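Long-range contacts in OBCA, Oxalate Biosynthetic Component A (Burkholderia glumae, PDB 4NNB), which is a two-part protein in which an N-terminal domain of its own family accompanies a TIM-barrel-related part, with a magnesium ion bound in the model: residues V57-R62 against Y158-I164; A113-P118 against Q145-W150. All coordinates share one frame; numbering follows the deposited sequence.

Overall arrangement
After the opening strands and helices, the chain reaches strand 55-57 and the loop 58-61. It then enters strand 62-66. About a hundred residues later it returns as strand 155-159 and helix 161-170, and contact 1 closes this long loop. Contact 2 lies wholly within that loop. It closes a shorter one, in which helix 125-137 and strand 141-142 separate strand 114-115 from strand 148-149. Strand 148-149 is followed directly by strand 155-159, so the inner contact leads into the outer one. The contact centres are 21 Å apart. Each contact joins strands of a separate three-stranded antiparallel sheet in the N-terminal family region, and helix 125-137 touches both.

Contact 1 of 2, residues V57-R62 against Y158-I164; sequences VPAGGR and YLPPALI
Pro161 is the main bump of this contact. Its ring fits into the turn of residues 58-61. Pro161 CG is 3.3 Å from Pro58 O and lies almost as near Ala59 O, while CD faces the CA of Gly61. The CG atoms of Pro58 and Pro161 also meet. Gly61 in turn brings a bare CA against the second segment, 3.2 Å from Leu159 O and 3.5 Å from Tyr158 OH. Tyr158 has its CG anti to the backbone N (chi1 173°), and its ring reaches along the loop. There Tyr158 OH lies 3.5 Å from Val57 CG2. The second bump is Ile164. Ile164 CD1 lies 3.6 Å from Arg62 CG, and its CG2 lies over one guanidinium face, toward the rim. The bend at Arg62 chi2 (-70°) helps bring the head back over this methyl. Arg62 NH1 then bonds Gly61 O at 2.9 Å, from above the carbonyl plane. Glu179 forms a salt bridge with NE. Arg62 and Leu159 form an antiparallel hydrogen-bonded pair. Arg62 N gives a bond to Leu159 O, and Leu159 N gives one to Arg62 O at 2.8 Å. Pro160 follows as N-cap of helix 161-170, so strand 155-159 leads directly into the helix. One water lies in the plane of the Tyr158 ring at its edge. The water links Tyr158 OH, Gly61 N and Pro58 O, donating to the last at 2.9 Å. Gly60 and Gly61 also have backbone bonds with Cys186. Water thus bridges loop and tyrosine, while apolar groups and two backbone bonds hold the loop against the strand-helix junction.

Contact 2 of 2, residues A113-P118 against Q145-W150; sequences AHFPKP and QGDLLW
The Trp150 indole meets Ala113 at its edge, near the ring plane. Ala113 CB is 4.1 Å from Trp150 CD1 and 3.8 Å from Trp150 CB. The indole carries on beyond Ala113, with CG anti to the backbone N (chi1 173°). There NE1 bonds the carbonyl of Arg154, and His152 and His157 meet the ring edge-to-face. The Phe115 ring also leads out of the contact and meets Trp119 edge-to-face. What remains across the strands is Phe115 CB, 3.6 Å from Leu148 CB. These two residues form an antiparallel hydrogen-bonded pair. Phe115 N gives a bond to Leu148 O at 2.7 Å, and Leu148 N returns one to Phe115 O. Their side chains share one face of the sheet, turned to Leu135 of helix 125-137. His114 and Leu149 form the neighbouring non-hydrogen-bonded pair on the other face, where Leu149 CD2 touches His114 CB. Trp150 N extends the ladder with a bond to Ala113 O. Toward the other end, Asp147 OD2 accepts from Lys117 N at 2.7 Å. That bond is nearly straight (167°). It uses the anti side of the carboxylate, 21° out of its plane. The Lys117 chain runs extended past Gly146, with Lys117 CD 3.4 Å from Gln145 O, and NZ bonds Arg484 O. Gly146 O is buried with no partner in the model. Lys117 N belongs to the first turn of helix 117-121, after the N-cap Pro116. The N-H there probably helps stabilise the negative charge of Asp147.

Contact 1 of 2, residues V57-R62 against Y158-I164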
ATOM      1  N   VAL A  57      12.138   5.101 -22.617  1.00 43.26           N
ATOM      2  CA  VAL A  57      11.538   4.165 -23.569  1.00 43.74           C
ATOM      3  C   VAL A  57      11.925   4.467 -25.016  1.00 41.42           C
ATOM      4  O   VAL A  57      12.103   5.628 -25.394  1.00 45.08           O
ATOM      5  CB  VAL A  57       9.990   4.138 -23.452  1.00 45.83           C
ATOM      6  CG1 VAL A  57       9.561   3.442 -22.168  1.00 40.38           C
ATOM      7  CG2 VAL A  57       9.422   5.549 -23.535  1.00 39.23           C
ATOM      8  N   PRO A  58      12.067   3.415 -25.832  1.00 42.79           N
ATOM      9  CA  PRO A  58      12.314   3.573 -27.272  1.00 45.51           C
ATOM     10  C   PRO A  58      11.046   3.983 -28.011  1.00 45.02           C
ATOM     11  O   PRO A  58       9.999   4.169 -27.390  1.00 41.14           O
ATOM     12  CB  PRO A  58      12.728   2.164 -27.708  1.00 41.07           C
ATOM     13  CG  PRO A  58      12.072   1.257 -26.721  1.00 44.64           C
ATOM     14  CD  PRO A  58      12.120   2.003 -25.412  1.00 43.21           C
ATOM     15  N   ALA A  59      11.134   4.118 -29.328  1.00 41.91           N
ATOM     16  CA  ALA A  59       9.957   4.424 -30.131  1.00 43.59           C
ATOM     17  C   ALA A  59       9.016   3.225 -30.167  1.00 39.00           C
ATOM     18  O   ALA A  59       9.419   2.106 -29.855  1.00 40.54           O
ATOM     19  CB  ALA A  59      10.359   4.829 -31.541  1.00 46.77           C
ATOM     20  N   GLY A  60       7.760   3.466 -30.532  1.00 42.12           N
ATOM     21  CA  GLY A  60       6.798   2.390 -30.693  1.00 40.71           C
ATOM     22  C   GLY A  60       5.638   2.389 -29.706  1.00 39.30           C
ATOM     23  O   GLY A  60       4.780   1.505 -29.755  1.00 38.04           O
ATOM     24  N   GLY A  61       5.606   3.370 -28.810  1.00 38.27           N
ATOM     25  CA  GLY A  61       4.524   3.472 -27.841  1.00 35.50           C
ATOM     26  C   GLY A  61       3.277   4.014 -28.511  1.00 36.75           C
ATOM     27  O   GLY A  61       3.328   4.406 -29.679  1.00 30.39           O
ATOM     28  N   ARG A  62       2.153   4.014 -27.792  1.00 33.69           N
ATOM     29  CA  ARG A  62       0.952   4.700 -28.260  1.00 30.60           C
ATOM     30  C   ARG A  62       0.487   5.709 -27.211  1.00 32.71           C
ATOM     31  O   ARG A  62       0.573   5.455 -25.999  1.00 30.83           O
ATOM     32  CB  ARG A  62      -0.178   3.715 -28.597  1.00 28.97           C
ATOM     33  CG  ARG A  62       0.109   2.750 -29.746  1.00 33.11           C
ATOM     34  CD  ARG A  62       0.158   3.465 -31.098  1.00 31.77           C
ATOM     35  NE  ARG A  62       0.455   2.543 -32.194  1.00 34.52           N
ATOM     36  CZ  ARG A  62       1.673   2.105 -32.509  1.00 38.77           C
ATOM     37  NH1 ARG A  62       2.740   2.488 -31.812  1.00 37.05           N
ATOM     38  NH2 ARG A  62       1.828   1.275 -33.531  1.00 39.37           N
ATOM     39  N   TYR A 158      -0.302   7.194 -21.978  1.00 27.38           N
ATOM     40  CA  TYR A 158       0.673   6.508 -22.826  1.00 29.40           C
ATOM     41  C   TYR A 158       0.859   5.023 -22.473  1.00 28.74           C
ATOM     42  O   TYR A 158       0.935   4.653 -21.303  1.00 31.59           O
ATOM     43  CB  TYR A 158       2.013   7.253 -22.732  1.00 33.10           C
ATOM     44  CG  TYR A 158       3.197   6.601 -23.422  1.00 33.77           C
ATOM     45  CD1 TYR A 158       4.008   5.696 -22.752  1.00 33.59           C
ATOM     46  CD2 TYR A 158       3.520   6.921 -24.733  1.00 36.22           C
ATOM     47  CE1 TYR A 158       5.097   5.115 -23.373  1.00 36.40           C
ATOM     48  CE2 TYR A 158       4.605   6.345 -25.369  1.00 36.71           C
ATOM     49  CZ  TYR A 158       5.390   5.445 -24.686  1.00 39.05           C
ATOM     50  OH  TYR A 158       6.474   4.874 -25.318  1.00 36.17           O
ATOM     51  N   LEU A 159       0.947   4.184 -23.500  1.00 30.98           N
ATOM     52  CA  LEU A 159       1.291   2.775 -23.331  1.00 30.23           C
ATOM     53  C   LEU A 159       2.676   2.542 -23.965  1.00 34.60           C
ATOM     54  O   LEU A 159       2.918   2.984 -25.081  1.00 32.88           O
ATOM     55  CB  LEU A 159       0.232   1.896 -24.002  1.00 29.03           C
ATOM     56  CG  LEU A 159      -1.207   2.119 -23.521  1.00 29.06           C
ATOM     57  CD1 LEU A 159      -2.202   1.237 -24.268  1.00 28.86           C
ATOM     58  CD2 LEU A 159      -1.321   1.901 -22.010  1.00 27.67           C
ATOM     59  N   PRO A 160       3.589   1.849 -23.255  1.00 36.10           N
ATOM     60  CA  PRO A 160       4.979   1.669 -23.716  1.00 36.69           C
ATOM     61  C   PRO A 160       5.129   0.657 -24.856  1.00 37.57           C
ATOM     62  O   PRO A 160       4.260  -0.201 -25.026  1.00 35.96           O
ATOM     63  CB  PRO A 160       5.679   1.135 -22.461  1.00 37.58           C
ATOM     64  CG  PRO A 160       4.613   0.356 -21.767  1.00 35.16           C
ATOM     65  CD  PRO A 160       3.365   1.196 -21.951  1.00 37.58           C
ATOM     66  N   PRO A 161       6.234   0.743 -25.617  1.00 41.73           N
ATOM     67  CA  PRO A 161       6.466  -0.135 -26.772  1.00 38.69           C
ATOM     68  C   PRO A 161       6.292  -1.623 -26.465  1.00 37.80           C
ATOM     69  O   PRO A 161       5.697  -2.320 -27.270  1.00 37.33           O
ATOM     70  CB  PRO A 161       7.923   0.159 -27.137  1.00 43.38           C
ATOM     71  CG  PRO A 161       8.104   1.585 -26.757  1.00 43.04           C
ATOM     72  CD  PRO A 161       7.295   1.760 -25.485  1.00 40.33           C
ATOM     73  N   ALA A 162       6.790  -2.096 -25.326  1.00 40.11           N
ATOM     74  CA  ALA A 162       6.677  -3.515 -24.976  1.00 42.09           C
ATOM     75  C   ALA A 162       5.225  -3.980 -24.836  1.00 42.75           C
ATOM     76  O   ALA A 162       4.887  -5.116 -25.182  1.00 42.57           O
ATOM     77  CB  ALA A 162       7.458  -3.817 -23.711  1.00 40.08           C
ATOM     78  N   LEU A 163       4.366  -3.106 -24.321  1.00 41.24           N
ATOM     79  CA  LEU A 163       2.944  -3.422 -24.238  1.00 40.12           C
ATOM     80  C   LEU A 163       2.324  -3.416 -25.634  1.00 35.34           C
ATOM     81  O   LEU A 163       1.551  -4.304 -25.983  1.00 34.62           O
ATOM     82  CB  LEU A 163       2.225  -2.424 -23.332  1.00 37.55           C
ATOM     83  CG  LEU A 163       0.773  -2.774 -23.009  1.00 41.04           C
ATOM     84  CD1 LEU A 163       0.705  -4.185 -22.455  1.00 42.13           C
ATOM     85  CD2 LEU A 163       0.209  -1.786 -21.996  1.00 39.41           C
ATOM     86  N   ILE A 164       2.670  -2.407 -26.430  1.00 35.84           N
ATOM     87  CA  ILE A 164       2.115  -2.263 -27.771  1.00 36.27           C
ATOM     88  C   ILE A 164       2.545  -3.426 -28.659  1.00 38.40           C
ATOM     89  O   ILE A 164       1.753  -3.952 -29.452  1.00 37.60           O
ATOM     90  CB  ILE A 164       2.522  -0.922 -28.397  1.00 36.65           C
ATOM     91  CG1 ILE A 164       1.901   0.229 -27.604  1.00 35.88           C
ATOM     92  CG2 ILE A 164       2.090  -0.853 -29.849  1.00 30.87           C
ATOM     93  CD1 ILE A 164       0.390   0.063 -27.378  1.00 29.87           C
TER
HETATM   94  O   HOH W   1       7.511   5.566 -27.528  1.00 38.44           O

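Contact 2 of 2, residues A113-P118 against Q145-W150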
ATOM      1  N   ALA A 113     -12.710   7.564 -25.824  1.00 48.35           N
ATOM      2  CA  ALA A 113     -11.866   7.052 -24.753  1.00 42.24           C
ATOM      3  C   ALA A 113     -12.561   5.928 -24.004  1.00 42.01           C
ATOM      4  O   ALA A 113     -12.992   6.091 -22.861  1.00 41.85           O
ATOM      5  CB  ALA A 113     -11.474   8.174 -23.782  1.00 42.77           C
ATOM      6  N   HIS A 114     -12.684   4.782 -24.659  1.00 39.94           N
ATOM      7  CA  HIS A 114     -13.197   3.598 -23.990  1.00 38.80           C
ATOM      8  C   HIS A 114     -12.433   2.363 -24.439  1.00 39.15           C
ATOM      9  O   HIS A 114     -11.677   2.402 -25.416  1.00 38.31           O
ATOM     10  CB  HIS A 114     -14.717   3.453 -24.164  1.00 42.50           C
ATOM     11  CG  HIS A 114     -15.143   2.857 -25.472  1.00 44.14           C
ATOM     12  ND1 HIS A 114     -14.361   2.873 -26.606  1.00 52.99           N
ATOM     13  CD2 HIS A 114     -16.291   2.219 -25.816  1.00 48.41           C
ATOM     14  CE1 HIS A 114     -15.008   2.276 -27.596  1.00 50.81           C
ATOM     15  NE2 HIS A 114     -16.180   1.870 -27.138  1.00 49.88           N
ATOM     16  N   PHE A 115     -12.606   1.275 -23.711  1.00 32.56           N
ATOM     17  CA  PHE A 115     -11.932   0.043 -24.060  1.00 31.23           C
ATOM     18  C   PHE A 115     -12.936  -1.058 -23.804  1.00 33.69           C
ATOM     19  O   PHE A 115     -13.005  -1.592 -22.693  1.00 29.44           O
ATOM     20  CB  PHE A 115     -10.701  -0.147 -23.193  1.00 35.79           C
ATOM     21  CG  PHE A 115      -9.479  -0.533 -23.957  1.00 32.60           C
ATOM     22  CD1 PHE A 115      -8.589   0.434 -24.390  1.00 31.16           C
ATOM     23  CD2 PHE A 115      -9.210  -1.860 -24.228  1.00 33.77           C
ATOM     24  CE1 PHE A 115      -7.455   0.083 -25.097  1.00 34.23           C
ATOM     25  CE2 PHE A 115      -8.068  -2.222 -24.930  1.00 30.62           C
ATOM     26  CZ  PHE A 115      -7.193  -1.245 -25.367  1.00 34.06           C
ATOM     27  N   PRO A 116     -13.740  -1.374 -24.829  1.00 32.10           N
ATOM     28  CA  PRO A 116     -14.832  -2.341 -24.713  1.00 32.58           C
ATOM     29  C   PRO A 116     -14.323  -3.684 -24.234  1.00 27.73           C
ATOM     30  O   PRO A 116     -13.220  -4.093 -24.581  1.00 26.74           O
ATOM     31  CB  PRO A 116     -15.350  -2.462 -26.150  1.00 32.90           C
ATOM     32  CG  PRO A 116     -14.958  -1.180 -26.810  1.00 33.85           C
ATOM     33  CD  PRO A 116     -13.639  -0.807 -26.188  1.00 33.73           C
ATOM     34  N   LYS A 117     -15.139  -4.362 -23.440  1.00 28.18           N
ATOM     35  CA  LYS A 117     -14.800  -5.694 -22.952  1.00 31.22           C
ATOM     36  C   LYS A 117     -14.340  -6.695 -24.032  1.00 30.84           C
ATOM     37  O   LYS A 117     -13.349  -7.402 -23.822  1.00 28.94           O
ATOM     38  CB  LYS A 117     -15.960  -6.269 -22.134  1.00 29.68           C
ATOM     39  CG  LYS A 117     -15.716  -7.687 -21.620  1.00 33.58           C
ATOM     40  CD  LYS A 117     -16.794  -8.059 -20.608  1.00 35.04           C
ATOM     41  CE  LYS A 117     -16.618  -9.471 -20.084  1.00 40.92           C
ATOM     42  NZ  LYS A 117     -17.182  -9.599 -18.702  1.00 47.65           N
ATOM     43  N   PRO A 118     -15.044  -6.762 -25.184  1.00 28.24           N
ATOM     44  CA  PRO A 118     -14.564  -7.705 -26.210  1.00 32.03           C
ATOM     45  C   PRO A 118     -13.141  -7.424 -26.715  1.00 32.99           C
ATOM     46  O   PRO A 118     -12.481  -8.363 -27.173  1.00 32.14           O
ATOM     47  CB  PRO A 118     -15.573  -7.540 -27.357  1.00 28.97           C
ATOM     48  CG  PRO A 118     -16.800  -6.960 -26.723  1.00 33.60           C
ATOM     49  CD  PRO A 118     -16.292  -6.090 -25.595  1.00 26.44           C
ATOM     50  N   GLN A 145     -20.626  -3.263 -17.301  1.00 33.04           N
ATOM     51  CA  GLN A 145     -20.551  -4.212 -18.407  1.00 35.70           C
ATOM     52  C   GLN A 145     -19.132  -4.740 -18.567  1.00 39.58           C
ATOM     53  O   GLN A 145     -18.872  -5.600 -19.411  1.00 33.97           O
ATOM     54  CB  GLN A 145     -21.047  -3.577 -19.716  1.00 39.07           C
ATOM     55  CG  GLN A 145     -22.541  -3.221 -19.717  1.00 39.90           C
ATOM     56  CD  GLN A 145     -22.874  -2.023 -18.836  1.00 47.86           C
ATOM     57  OE1 GLN A 145     -22.076  -1.087 -18.707  1.00 48.46           O
ATOM     58  NE2 GLN A 145     -24.056  -2.052 -18.217  1.00 46.99           N
ATOM     59  N   GLY A 146     -18.210  -4.229 -17.752  1.00 33.52           N
ATOM     60  CA  GLY A 146     -16.837  -4.697 -17.794  1.00 29.14           C
ATOM     61  C   GLY A 146     -15.990  -4.011 -18.850  1.00 29.89           C
ATOM     62  O   GLY A 146     -14.922  -4.515 -19.201  1.00 29.83           O
ATOM     63  N   ASP A 147     -16.468  -2.881 -19.367  1.00 28.13           N
ATOM     64  CA  ASP A 147     -15.677  -2.063 -20.281  1.00 28.60           C
ATOM     65  C   ASP A 147     -14.791  -1.126 -19.461  1.00 31.19           C
ATOM     66  O   ASP A 147     -15.149  -0.770 -18.342  1.00 29.97           O
ATOM     67  CB  ASP A 147     -16.579  -1.184 -21.165  1.00 30.35           C
ATOM     68  CG  ASP A 147     -17.596  -1.984 -21.970  1.00 34.86           C
ATOM     69  OD1 ASP A 147     -18.726  -1.480 -22.124  1.00 35.21           O
ATOM     70  OD2 ASP A 147     -17.273  -3.093 -22.441  1.00 28.39           O
ATOM     71  N   LEU A 148     -13.654  -0.713 -20.014  1.00 25.76           N
ATOM     72  CA  LEU A 148     -12.877   0.366 -19.403  1.00 28.03           C
ATOM     73  C   LEU A 148     -13.325   1.708 -19.961  1.00 35.23           C
ATOM     74  O   LEU A 148     -13.480   1.862 -21.177  1.00 32.19           O
ATOM     75  CB  LEU A 148     -11.386   0.200 -19.652  1.00 28.28           C
ATOM     76  CG  LEU A 148     -10.725  -1.099 -19.217  1.00 29.28           C
ATOM     77  CD1 LEU A 148      -9.220  -1.020 -19.464  1.00 27.55           C
ATOM     78  CD2 LEU A 148     -11.031  -1.405 -17.757  1.00 36.93           C
ATOM     79  N   LEU A 149     -13.529   2.677 -19.069  1.00 31.05           N
ATOM     80  CA  LEU A 149     -14.020   3.997 -19.458  1.00 32.80           C
ATOM     81  C   LEU A 149     -13.139   5.093 -18.873  1.00 33.41           C
ATOM     82  O   LEU A 149     -12.725   5.004 -17.718  1.00 30.07           O
ATOM     83  CB  LEU A 149     -15.454   4.186 -18.951  1.00 33.68           C
ATOM     84  CG  LEU A 149     -16.488   3.131 -19.359  1.00 36.73           C
ATOM     85  CD1 LEU A 149     -17.887   3.541 -18.935  1.00 41.17           C
ATOM     86  CD2 LEU A 149     -16.445   2.912 -20.853  1.00 38.71           C
ATOM     87  N   TRP A 150     -12.857   6.127 -19.660  1.00 30.48           N
ATOM     88  CA  TRP A 150     -12.258   7.346 -19.118  1.00 33.21           C
ATOM     89  C   TRP A 150     -13.350   8.402 -19.073  1.00 33.80           C
ATOM     90  O   TRP A 150     -13.895   8.771 -20.106  1.00 35.48           O
ATOM     91  CB  TRP A 150     -11.089   7.799 -19.986  1.00 28.57           C
ATOM     92  CG  TRP A 150     -10.482   9.134 -19.625  1.00 32.94           C
ATOM     93  CD1 TRP A 150     -10.491  10.270 -20.385  1.00 34.20           C
ATOM     94  CD2 TRP A 150      -9.750   9.456 -18.430  1.00 32.12           C
ATOM     95  NE1 TRP A 150      -9.813  11.275 -19.737  1.00 35.57           N
ATOM     96  CE2 TRP A 150      -9.351  10.805 -18.539  1.00 32.89           C
ATOM     97  CE3 TRP A 150      -9.403   8.741 -17.284  1.00 28.47           C
ATOM     98  CZ2 TRP A 150      -8.616  11.452 -17.535  1.00 37.04           C
ATOM     99  CZ3 TRP A 150      -8.677   9.385 -16.288  1.00 30.13           C
ATOM    100  CH2 TRP A 150      -8.284  10.723 -16.424  1.00 32.20           C
TER